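Local coordinates for protein 4-aminobutyrate transaminase (Acinetobacter baumannii, PDB 6WOP) that probably catalyses the pyridoxal-phosphate-dependent transfer of the amino group of 4-aminobutyrate to 2-oxoglutarate, at residues V357-E362 / N389-L394; I45-G50 / L379-C384; T127-I132 / A197-A202. One frame throughout, in Å; residues are numbered along the deposited sequence.

How the contacts relate
Contacts 1 and 2 belong to one mixed sheet and are both buried. Their strands adjoin: 390-393 of contact 1 pairs with 379-384 of contact 2, and the two contacts touch, with centres about 11 Å apart. Contact 3 belongs to the other large sheet. Its centre lies about 35 Å from that of contact 1 and about 39 Å from that of contact 2, and it is only partly buried. The chemistry changes accordingly. Contact 1 is a regular antiparallel ladder closed by an asparagine amide. Contact 2 is a short parallel pairing filled with leucines and one phenylalanine. Contact 3 joins strand starts through an arginine, backbone carbonyls and a water.

Contact 1. Residues V357-E362 / N389-L394; sequences VAVELE and NVIRFL
The side-chain amide of N389 grips two acceptors of 357-362. ND2 gives one bond to the backbone O of L361 at 2.9 Å and another to OE1 of E360 at 3.1 Å. Both acceptors are tilted from the amide plane. The second bond meets OE1 on its anti side. N389 CG sits between its own backbone N and carbonyl carbon (chi1 60°), which turns the amide across to the other strand. E360 OE2 forms salt bridges with R351 and K177, which probably offset its buried charge. The backbone of N389 also takes part: its O accepts from L361 N at 2.8 Å. V359 and I391 then exchange two bonds as an antiparallel hydrogen-bonded pair. F393 N bonds to V357 O at 2.8 Å.

On one face, A358 CB meets V390 CG1 at 3.6 Å, and V390 CG2 lies against the E360 chain. On the other, V359 and I391 stand side by side. CD1 of L361 touches CD1 of I391 at 3.8 Å. The F393 ring turns its edge to V357 O.

Strands 347-353 and 379-384 flank this antiparallel ladder in the mixed sheet of the class-III aminotransferase fold. Helix 321-342 packs on V357 and F393.

Contact 2. Residues I45-G50 / L379-C384; sequences IDFAGG and LLLLTC
I45 and D46 pair in parallel with L379 and L380, through a nearly straight bond from L380 N to I45 O (2.9 Å) and a more bent one from F47 N to L380 O (3.1 Å). This pairing is the parallel step of an otherwise antiparallel sheet in the class-III aminotransferase fold. Beyond it the chains separate. A water then bridges them, donating to F47 O and accepting from L382 N.

The F47 ring carries much of the packing. CD1 of L379 sits over the centre of one ring face, 3.7 Å from the centroid, in a CH-pi contact. L379 CG lies anti to its backbone N (chi1 177°), which carries the side chain out toward F47 and sets CD1 over the ring. The same methyl also touches I45 CG2. L381 runs alongside F47, its CD2 against ring atom CD2 at 3.8 Å. A48 turns its methyl into the leucines and meets CG of L382 at 3.6 Å.

Helix 401-416 packs on I45, L379 and L381. L380 and L382 also pack against T82 and V81 of the second subunit, so the contact lies beside a subunit interface.

D46 steadies the turn that follows the strand. Its OD1 accepts from A48 N, making an Asx turn, and from G49 N at 2.8 Å, both donors approaching from the same face of the carboxylate.

Contact 3. Residues T127-I132 / A197-A202; sequences TGRHGI and APHDVA
A202 N donates to G131 O at 2.7 Å, the shortest polar bond between these segments. A second backbone bond, 2.8 Å long, runs from G131 N to D200 O. Together they clasp G131 around V201, its parallel partner. G131 has no side chain, and its CA lies 4.1 Å from V201 CA.

R129 reaches along the other segment with its chain extended from CG to NE. Its NH1 donates to V201 O at 3.2 Å. The bond is almost straight (175°), and the acceptor lies in the guanidinium plane. H199 CA sits over the centre of one guanidinium face. In one of its two conformers the H199 imidazole lies alongside, its CD2 3.6 Å from R129 NH2, with the two planes 44° apart. NH1 has a second acceptor in H233 O, which ties R129 to the end of helix 220-233.

One water links the segments. It accepts from H130 N, donates to D200 OD1 at 2.8 Å, and is hydrogen-bonded to H130 ND1 at the edge of the imidazole ring. H130 also packs on V162 of the second and third subunits, and D200 on R158 of the third, so this side borders neighbouring chains.

T127 closes the other side. Its OG1 lies 3.4 Å from A202 CB and accepts from R129 N in an ST turn. OG1 also donates to A123 O within helix 112-127. G128 leaves that helix with positive phi.

Here two loops, one leaving helix 112-127 and one following helix 181-194, deliver adjacent parallel strands, 131-135 and 201-206, to the large seven-stranded sheet of the fold-type I aminotransferases.

Contact 1. Residues V357-E362 / N389-L394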
loop_
_atom_site.group_PDB
_atom_site.type_symbol
_atom_site.label_atom_id
_atom_site.label_comp_id
_atom_site.label_asym_id
_atom_site.label_seq_id
_atom_site.Cartn_x
_atom_site.Cartn_y
_atom_site.Cartn_z
ATOM N N VAL A 357 6.313 -7.735 36.100
ATOM C CA VAL A 357 6.489 -6.590 36.996
ATOM C C VAL A 357 7.505 -5.628 36.400
ATOM O O VAL A 357 8.538 -6.057 35.869
ATOM C CB VAL A 357 6.975 -7.014 38.412
ATOM C CG1 VAL A 357 7.092 -5.757 39.365
ATOM C CG2 VAL A 357 6.075 -8.050 39.002
ATOM N N ALA A 358 7.246 -4.327 36.565
ATOM C CA ALA A 358 8.155 -3.292 36.090
ATOM C C ALA A 358 8.139 -2.112 37.044
ATOM O O ALA A 358 7.118 -1.821 37.666
ATOM C CB ALA A 358 7.762 -2.798 34.697
ATOM N N VAL A 359 9.251 -1.372 37.082
ATOM C CA VAL A 359 9.347 -0.113 37.818
ATOM C C VAL A 359 9.721 1.000 36.834
ATOM O O VAL A 359 10.619 0.826 36.001
ATOM C CB VAL A 359 10.344 -0.190 38.978
ATOM C CG1 VAL A 359 11.777 -0.368 38.480
ATOM C CG2 VAL A 359 10.193 1.054 39.873
ATOM N N GLU A 360 8.987 2.102 36.865
ATOM C CA GLU A 360 9.285 3.228 35.978
ATOM C C GLU A 360 9.986 4.310 36.781
ATOM O O GLU A 360 9.594 4.622 37.924
ATOM C CB GLU A 360 8.038 3.829 35.318
ATOM C CG GLU A 360 8.385 4.985 34.343
ATOM C CD GLU A 360 7.263 5.243 33.369
ATOM O OE1 GLU A 360 7.186 6.332 32.750
ATOM O OE2 GLU A 360 6.421 4.346 33.274
ATOM N N LEU A 361 11.027 4.874 36.196
ATOM C CA LEU A 361 11.802 5.897 36.878
ATOM C C LEU A 361 11.587 7.224 36.172
ATOM O O LEU A 361 11.063 7.271 35.058
ATOM C CB LEU A 361 13.293 5.510 36.930
ATOM C CG LEU A 361 13.702 4.241 37.727
ATOM C CD1 LEU A 361 13.500 2.976 36.982
ATOM C CD2 LEU A 361 15.164 4.287 38.073
ATOM N N GLU A 362 11.987 8.300 36.834
ATOM C CA GLU A 362 11.783 9.607 36.211
ATOM C C GLU A 362 12.500 9.712 34.873
ATOM O O GLU A 362 11.954 10.243 33.902
ATOM C CB GLU A 362 12.231 10.719 37.148
ATOM C CG GLU A 362 11.044 11.438 37.658
ATOM C CD GLU A 362 11.350 12.300 38.820
ATOM O OE1 GLU A 362 12.513 12.784 38.886
ATOM O OE2 GLU A 362 10.428 12.490 39.659
ATOM N N ASN A 389 12.897 4.353 30.336
ATOM C CA ASN A 389 13.001 4.663 31.755
ATOM C C ASN A 389 12.325 3.608 32.611
ATOM O O ASN A 389 12.076 3.836 33.795
ATOM C CB ASN A 389 12.418 6.051 32.036
ATOM C CG ASN A 389 10.970 6.153 31.647
ATOM O OD1 ASN A 389 10.511 5.449 30.744
ATOM N ND2 ASN A 389 10.231 6.995 32.330
ATOM N N VAL A 390 12.001 2.454 32.038
ATOM C CA VAL A 390 11.312 1.391 32.754
ATOM C C VAL A 390 12.247 0.205 32.885
ATOM O O VAL A 390 12.812 -0.250 31.889
ATOM C CB VAL A 390 10.029 0.982 32.025
ATOM C CG1 VAL A 390 9.315 -0.041 32.904
ATOM C CG2 VAL A 390 9.132 2.294 31.732
ATOM N N ILE A 391 12.399 -0.321 34.092
ATOM C CA ILE A 391 13.101 -1.598 34.290
ATOM C C ILE A 391 12.046 -2.673 34.410
ATOM O O ILE A 391 11.153 -2.569 35.255
ATOM C CB ILE A 391 13.975 -1.564 35.550
ATOM C CG1 ILE A 391 15.049 -0.490 35.426
ATOM C CG2 ILE A 391 14.553 -2.993 35.893
ATOM C CD1 ILE A 391 15.662 -0.146 36.765
ATOM N N ARG A 392 12.131 -3.710 33.584
ATOM C CA ARG A 392 11.125 -4.762 33.616
ATOM C C ARG A 392 11.787 -6.012 34.145
ATOM O O ARG A 392 12.995 -6.190 33.972
ATOM C CB ARG A 392 10.545 -5.030 32.213
ATOM C CG ARG A 392 11.656 -5.380 31.205
ATOM C CD ARG A 392 11.027 -5.759 29.871
ATOM N NE ARG A 392 11.937 -5.533 28.747
ATOM C CZ ARG A 392 11.738 -5.985 27.517
ATOM N NH1 ARG A 392 10.678 -6.723 27.250
ATOM N NH2 ARG A 392 12.610 -5.704 26.554
ATOM N N PHE A 393 11.020 -6.859 34.837
ATOM C CA PHE A 393 11.590 -8.035 35.512
ATOM C C PHE A 393 11.043 -9.308 34.891
ATOM O O PHE A 393 9.823 -9.539 34.901
ATOM C CB PHE A 393 11.284 -7.969 37.012
ATOM C CG PHE A 393 11.873 -6.769 37.654
ATOM C CD1 PHE A 393 13.192 -6.806 38.107
ATOM C CD2 PHE A 393 11.147 -5.581 37.736
ATOM C CE1 PHE A 393 13.800 -5.674 38.657
ATOM C CE2 PHE A 393 11.742 -4.433 38.270
ATOM C CZ PHE A 393 13.083 -4.496 38.732
ATOM N N LEU A 394 11.947 -10.134 34.350
ATOM C CA LEU A 394 11.619 -11.358 33.626
ATOM C C LEU A 394 12.434 -12.555 34.099
ATOM O O LEU A 394 12.794 -13.450 33.285
ATOM C CB LEU A 394 11.851 -11.135 32.137
ATOM C CG LEU A 394 10.786 -10.190 31.596
ATOM C CD1 LEU A 394 11.220 -9.679 30.143
ATOM C CD2 LEU A 394 9.459 -10.923 31.567
#

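Contact 2. Residues I45-G50 / L379-C384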
loop_
_atom_site.group_PDB
_atom_site.type_symbol
_atom_site.label_atom_id
_atom_site.label_comp_id
_atom_site.label_asym_id
_atom_site.label_seq_id
_atom_site.Cartn_x
_atom_site.Cartn_y
_atom_site.Cartn_z
ATOM N N ILE A 45 23.067 -13.127 38.055
ATOM C CA ILE A 45 21.721 -13.585 38.380
ATOM C C ILE A 45 20.864 -13.098 37.230
ATOM O O ILE A 45 20.931 -11.926 36.866
ATOM C CB ILE A 45 21.234 -13.022 39.728
ATOM C CG1 ILE A 45 22.075 -13.572 40.881
ATOM C CG2 ILE A 45 19.690 -13.196 39.893
ATOM C CD1 ILE A 45 21.893 -12.841 42.253
ATOM N N ASP A 46 20.061 -13.968 36.680
ATOM C CA ASP A 46 19.324 -13.637 35.460
ATOM C C ASP A 46 17.940 -13.084 35.814
ATOM O O ASP A 46 17.016 -13.850 36.110
ATOM C CB ASP A 46 19.235 -14.906 34.604
ATOM C CG ASP A 46 18.472 -14.682 33.316
ATOM O OD1 ASP A 46 18.283 -13.494 32.939
ATOM O OD2 ASP A 46 18.041 -15.713 32.692
ATOM N N PHE A 47 17.761 -11.767 35.722
ATOM C CA PHE A 47 16.411 -11.207 35.732
ATOM C C PHE A 47 15.910 -10.857 34.324
ATOM O O PHE A 47 14.999 -10.023 34.188
ATOM C CB PHE A 47 16.343 -9.941 36.578
ATOM C CG PHE A 47 16.209 -10.185 38.103
ATOM C CD1 PHE A 47 16.416 -11.445 38.654
ATOM C CD2 PHE A 47 15.886 -9.132 38.952
ATOM C CE1 PHE A 47 16.319 -11.676 40.053
ATOM C CE2 PHE A 47 15.755 -9.367 40.342
ATOM C CZ PHE A 47 15.990 -10.632 40.890
ATOM N N ALA A 48 16.498 -11.448 33.288
ATOM C CA ALA A 48 16.095 -11.197 31.900
ATOM C C ALA A 48 15.382 -12.362 31.260
ATOM O O ALA A 48 14.518 -12.146 30.401
ATOM C CB ALA A 48 17.322 -10.875 31.030
ATOM N N GLY A 49 15.772 -13.580 31.604
ATOM C CA GLY A 49 15.102 -14.736 31.054
ATOM C C GLY A 49 15.185 -14.788 29.543
ATOM O O GLY A 49 14.250 -15.273 28.897
ATOM N N GLY A 50 16.267 -14.277 28.957
ATOM C CA GLY A 50 16.339 -14.225 27.494
ATOM C C GLY A 50 15.212 -13.412 26.890
ATOM O O GLY A 50 14.832 -13.657 25.740
ATOM N N LEU A 379 24.083 -8.945 38.406
ATOM C CA LEU A 379 22.633 -8.961 38.236
ATOM C C LEU A 379 22.290 -8.406 36.850
ATOM O O LEU A 379 22.635 -7.279 36.527
ATOM C CB LEU A 379 21.936 -8.159 39.362
ATOM C CG LEU A 379 20.417 -8.115 39.153
ATOM C CD1 LEU A 379 19.718 -9.579 39.249
ATOM C CD2 LEU A 379 19.791 -7.059 40.071
ATOM N N LEU A 380 21.636 -9.210 36.014
ATOM C CA LEU A 380 21.318 -8.835 34.644
ATOM C C LEU A 380 19.904 -8.292 34.607
ATOM O O LEU A 380 18.956 -9.058 34.813
ATOM C CB LEU A 380 21.436 -10.062 33.731
ATOM C CG LEU A 380 20.975 -9.915 32.260
ATOM C CD1 LEU A 380 21.753 -8.809 31.563
ATOM C CD2 LEU A 380 21.172 -11.215 31.485
ATOM N N LEU A 381 19.757 -6.999 34.251
ATOM C CA LEU A 381 18.482 -6.284 34.218
ATOM C C LEU A 381 18.186 -5.751 32.828
ATOM O O LEU A 381 19.096 -5.252 32.157
ATOM C CB LEU A 381 18.501 -5.053 35.180
ATOM C CG LEU A 381 18.576 -5.335 36.691
ATOM C CD1 LEU A 381 18.637 -4.024 37.559
ATOM C CD2 LEU A 381 17.363 -6.200 37.038
ATOM N N LEU A 382 16.906 -5.803 32.424
ATOM C CA LEU A 382 16.456 -5.197 31.169
ATOM C C LEU A 382 15.663 -3.908 31.378
ATOM O O LEU A 382 14.885 -3.795 32.332
ATOM C CB LEU A 382 15.568 -6.154 30.395
ATOM C CG LEU A 382 16.131 -7.555 30.101
ATOM C CD1 LEU A 382 14.997 -8.372 29.524
ATOM C CD2 LEU A 382 17.312 -7.464 29.136
ATOM N N THR A 383 15.786 -2.984 30.415
ATOM C CA THR A 383 14.928 -1.795 30.370
ATOM C C THR A 383 13.905 -1.880 29.232
ATOM O O THR A 383 13.909 -2.793 28.403
ATOM C CB THR A 383 15.740 -0.506 30.228
ATOM O OG1 THR A 383 16.509 -0.548 29.014
ATOM C CG2 THR A 383 16.647 -0.287 31.474
ATOM N N CYS A 384 12.978 -0.935 29.210
ATOM C CA CYS A 384 11.891 -0.971 28.255
ATOM C C CYS A 384 11.341 0.431 28.199
ATOM O O CYS A 384 11.947 1.363 28.749
ATOM C CB CYS A 384 10.783 -1.936 28.668
ATOM S SG CYS A 384 10.356 -1.944 30.455
HETATM O O HOH W 1 15.319 -7.083 34.295
#

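Contact 3. Residues T127-I132 / A197-A202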
loop_
_atom_site.group_PDB
_atom_site.type_symbol
_atom_site.label_atom_id
_atom_site.label_comp_id
_atom_site.label_asym_id
_atom_site.label_seq_id
_atom_site.Cartn_x
_atom_site.Cartn_y
_atom_site.Cartn_z
ATOM N N THR A 127 -12.594 -13.024 7.903
ATOM C CA THR A 127 -13.481 -11.884 7.751
ATOM C C THR A 127 -13.577 -11.410 6.309
ATOM O O THR A 127 -14.530 -10.681 5.951
ATOM C CB THR A 127 -13.018 -10.723 8.655
ATOM O OG1 THR A 127 -11.728 -10.275 8.222
ATOM C CG2 THR A 127 -12.863 -11.125 10.172
ATOM N N GLY A 128 -12.638 -11.789 5.454
ATOM C CA GLY A 128 -12.574 -11.195 4.137
ATOM C C GLY A 128 -12.273 -9.717 4.148
ATOM O O GLY A 128 -12.590 -9.029 3.176
ATOM N N ARG A 129 -11.651 -9.213 5.214
ATOM C CA ARG A 129 -11.272 -7.825 5.387
ATOM C C ARG A 129 -9.769 -7.697 5.513
ATOM O O ARG A 129 -9.086 -8.692 5.739
ATOM C CB ARG A 129 -11.944 -7.229 6.632
ATOM C CG ARG A 129 -13.433 -7.563 6.669
ATOM C CD ARG A 129 -13.919 -7.144 8.092
ATOM N NE ARG A 129 -15.365 -7.334 8.175
ATOM C CZ ARG A 129 -16.110 -6.980 9.204
ATOM N NH1 ARG A 129 -15.535 -6.444 10.269
ATOM N NH2 ARG A 129 -17.445 -7.154 9.154
ATOM N N HIS A 130 -9.246 -6.459 5.352
ATOM C CA HIS A 130 -7.795 -6.296 5.340
ATOM C C HIS A 130 -7.254 -5.527 6.516
ATOM O O HIS A 130 -6.052 -5.659 6.816
ATOM C CB HIS A 130 -7.329 -5.567 4.039
ATOM C CG HIS A 130 -7.505 -4.067 4.088
ATOM N ND1 HIS A 130 -8.733 -3.446 3.939
ATOM C CD2 HIS A 130 -6.606 -3.072 4.292
ATOM C CE1 HIS A 130 -8.576 -2.131 4.056
ATOM N NE2 HIS A 130 -7.294 -1.883 4.259
ATOM N N GLY A 131 -8.069 -4.715 7.195
ATOM C CA GLY A 131 -7.482 -3.744 8.107
ATOM C C GLY A 131 -7.116 -4.338 9.453
ATOM O O GLY A 131 -7.756 -5.284 9.936
ATOM N N ILE A 132 -6.147 -3.695 10.120
ATOM C CA ILE A 132 -5.679 -4.145 11.426
ATOM C C ILE A 132 -5.496 -2.936 12.323
ATOM O O ILE A 132 -4.836 -1.972 11.927
ATOM C CB ILE A 132 -4.352 -4.903 11.262
ATOM C CG1 ILE A 132 -4.526 -6.150 10.366
ATOM C CG2 ILE A 132 -3.719 -5.279 12.612
ATOM C CD1 ILE A 132 -5.294 -7.307 11.156
ATOM N N ALA A 197 -13.251 2.094 7.607
ATOM C CA ALA A 197 -14.575 1.727 8.068
ATOM C C ALA A 197 -14.527 0.435 8.894
ATOM O O ALA A 197 -13.725 -0.465 8.634
ATOM C CB ALA A 197 -15.537 1.560 6.896
ATOM N N PRO A 198 -15.408 0.302 9.898
ATOM C CA PRO A 198 -15.366 -0.939 10.703
ATOM C C PRO A 198 -15.474 -2.206 9.847
ATOM O O PRO A 198 -14.834 -3.213 10.161
ATOM C CB PRO A 198 -16.571 -0.784 11.668
ATOM C CG PRO A 198 -16.850 0.664 11.727
ATOM C CD PRO A 198 -16.459 1.239 10.357
ATOM N N HIS A 199 -16.263 -2.200 8.754
ATOM C CA HIS A 199 -16.437 -3.437 8.002
ATOM C C HIS A 199 -15.259 -3.699 7.071
ATOM O O HIS A 199 -15.270 -4.689 6.318
ATOM C CB HIS A 199 -17.802 -3.399 7.247
ATOM C CG HIS A 199 -18.996 -3.542 8.152
ATOM N ND1 HIS A 199 -20.287 -3.247 7.757
ATOM C CD2 HIS A 199 -19.089 -3.974 9.436
ATOM C CE1 HIS A 199 -21.121 -3.491 8.752
ATOM N NE2 HIS A 199 -20.419 -3.932 9.783
ATOM N N ASP A 200 -14.229 -2.855 7.111
ATOM C CA ASP A 200 -12.971 -3.223 6.467
ATOM C C ASP A 200 -11.892 -3.625 7.459
ATOM O O ASP A 200 -10.728 -3.752 7.052
ATOM C CB ASP A 200 -12.444 -2.070 5.624
ATOM C CG ASP A 200 -13.149 -1.974 4.305
ATOM O OD1 ASP A 200 -13.183 -2.994 3.596
ATOM O OD2 ASP A 200 -13.678 -0.890 4.001
ATOM N N VAL A 201 -12.210 -3.709 8.749
ATOM C CA VAL A 201 -11.215 -4.067 9.778
ATOM C C VAL A 201 -11.353 -5.562 10.052
ATOM O O VAL A 201 -12.408 -6.012 10.503
ATOM C CB VAL A 201 -11.393 -3.249 11.084
ATOM C CG1 VAL A 201 -10.394 -3.671 12.184
ATOM C CG2 VAL A 201 -11.255 -1.735 10.827
ATOM N N ALA A 202 -10.263 -6.326 9.824
ATOM C CA ALA A 202 -10.242 -7.762 10.116
ATOM C C ALA A 202 -10.067 -8.033 11.601
ATOM O O ALA A 202 -10.717 -8.935 12.151
ATOM C CB ALA A 202 -9.106 -8.478 9.349
HETATM O O HOH W 2 -11.065 -4.841 3.639
#